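Local coordinates for protein endo-beta-1,4-glucanase (Ampullaria crossean, PDB 5XBU) that probably hydrolyses internal beta-1,4-glucosidic bonds of cellulose, at residues Ala173-Gln176 with Gln177-Cys180. Residues are numbered along the deposited sequence; the frame is centred on the assembly and turned at random.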
loop_
_atom_site.group_PDB
_atom_site.type_symbol
_atom_site.label_atom_id
_atom_site.label_comp_id
_atom_site.label_asym_id
_atom_site.label_seq_id
_atom_site.Cartn_x
_atom_site.Cartn_y
_atom_site.Cartn_z
ATOM N N ALA A 173 -6.328 -16.869 4.654
ATOM C CA ALA A 173 -7.132 -17.853 3.943
ATOM C C ALA A 173 -7.567 -17.342 2.577
ATOM O O ALA A 173 -7.572 -18.096 1.598
ATOM C CB ALA A 173 -8.331 -18.271 4.794
ATOM N N ASN A 174 -7.960 -16.065 2.497
ATOM C CA ASN A 174 -8.280 -15.470 1.205
ATOM C C ASN A 174 -7.110 -15.615 0.241
ATOM O O ASN A 174 -7.281 -15.989 -0.923
ATOM C CB ASN A 174 -8.576 -13.967 1.361
ATOM C CG ASN A 174 -9.917 -13.629 2.009
ATOM O OD1 ASN A 174 -9.996 -12.635 2.722
ATOM N ND2 ASN A 174 -10.969 -14.380 1.723
ATOM N N TYR A 175 -5.898 -15.284 0.708
ATOM C CA TYR A 175 -4.741 -15.249 -0.179
ATOM C C TYR A 175 -4.435 -16.626 -0.769
ATOM O O TYR A 175 -3.895 -16.731 -1.872
ATOM C CB TYR A 175 -3.500 -14.680 0.548
ATOM C CG TYR A 175 -2.386 -14.469 -0.449
ATOM C CD1 TYR A 175 -2.523 -13.535 -1.479
ATOM C CD2 TYR A 175 -1.254 -15.278 -0.446
ATOM C CE1 TYR A 175 -1.577 -13.422 -2.487
ATOM C CE2 TYR A 175 -0.275 -15.154 -1.440
ATOM C CZ TYR A 175 -0.469 -14.240 -2.448
ATOM O OH TYR A 175 0.465 -14.140 -3.457
ATOM N N GLN A 176 -4.780 -17.685 -0.042
ATOM C CA GLN A 176 -4.526 -19.043 -0.514
ATOM C C GLN A 176 -5.182 -19.327 -1.850
ATOM O O GLN A 176 -4.703 -20.184 -2.597
ATOM C CB GLN A 176 -4.932 -20.048 0.562
ATOM C CG GLN A 176 -3.958 -19.983 1.720
ATOM C CD GLN A 176 -4.447 -20.564 3.017
ATOM O OE1 GLN A 176 -5.592 -20.981 3.150
ATOM N NE2 GLN A 176 -3.552 -20.593 3.997
ATOM N N GLN A 177 -6.264 -18.630 -2.181
ATOM C CA GLN A 177 -6.864 -18.860 -3.483
ATOM C C GLN A 177 -6.334 -17.953 -4.585
ATOM O O GLN A 177 -6.737 -18.123 -5.739
ATOM C CB GLN A 177 -8.380 -18.989 -3.466
ATOM C CG GLN A 177 -9.012 -17.737 -3.150
ATOM C CD GLN A 177 -10.568 -17.764 -3.126
ATOM O OE1 GLN A 177 -11.210 -16.766 -2.714
ATOM N NE2 GLN A 177 -11.171 -18.874 -3.577
ATOM N N CYS A 178 -5.412 -17.037 -4.279
ATOM C CA CYS A 178 -4.777 -16.267 -5.334
ATOM C C CYS A 178 -3.777 -17.121 -6.093
ATOM O O CYS A 178 -3.084 -17.972 -5.529
ATOM C CB CYS A 178 -4.055 -15.057 -4.747
ATOM S SG CYS A 178 -5.187 -13.994 -3.762
ATOM N N GLU A 179 -3.661 -16.840 -7.382
ATOM C CA GLU A 179 -2.802 -17.677 -8.224
ATOM C C GLU A 179 -1.337 -17.572 -7.821
ATOM O O GLU A 179 -0.570 -18.523 -8.008
ATOM C CB GLU A 179 -3.002 -17.301 -9.680
ATOM C CG GLU A 179 -2.334 -18.265 -10.632
ATOM C CD GLU A 179 -2.647 -17.977 -12.075
ATOM O OE1 GLU A 179 -3.510 -17.123 -12.368
ATOM O OE2 GLU A 179 -2.032 -18.625 -12.929
ATOM N N CYS A 180 -0.942 -16.448 -7.247
ATOM C CA CYS A 180 0.452 -16.256 -6.855
ATOM C C CYS A 180 0.818 -16.946 -5.547
ATOM O O CYS A 180 1.991 -16.956 -5.173
ATOM C CB CYS A 180 0.776 -14.756 -6.807
ATOM S SG CYS A 180 0.614 -13.977 -8.394
HETATM O O HOH W 1 -11.743 -16.705 0.079
HETATM O O HOH W 2 2.927 -14.977 -3.079
HETATM O O HOH W 3 -3.308 -20.599 -5.319
#
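The ring of Tyr175 leans along Cys178, its CD1 3.5 Å from Cys178 SG and its CE1 next to Cys178 CB. The sulfur sits obliquely to the ring, 50° off the normal, in a Cys sulfur-aromatic contact. A chi1 of -172°, which sets CG of Tyr175 beside the carbonyl carbon, carries the phenol forward past the turn, and its OH comes within 3.4 Å of Cys180 CB. A water joins that OH to Cys180 O, which also accepts a bond from Ser183. Cutting Tyr175 back to alanine would probably strip the ring from beside the Cys178 sulfur and leave the water bound to Cys180 O without its phenol partner. Beneath the ring the chain reverses: Cys178 N donates to Tyr175 O (2.9 Å) and Gln177 N to Asn174 O (3.1 Å). Gln177 CG packs on Asn174 O, and Gln177 OE1 accepts from Trp51 NE1 and from a water held by Asn174 ND2, while Asn174 OD1 bonds Lys55. Cys178 is disulfide-bonded to Cys40 and Cys180 to Cys74. The arrangement is a type I beta turn from Tyr175 to Cys178, leading from helix 169-175 into the disulfide-tied C-terminal tail of this double-psi beta-barrel enzyme.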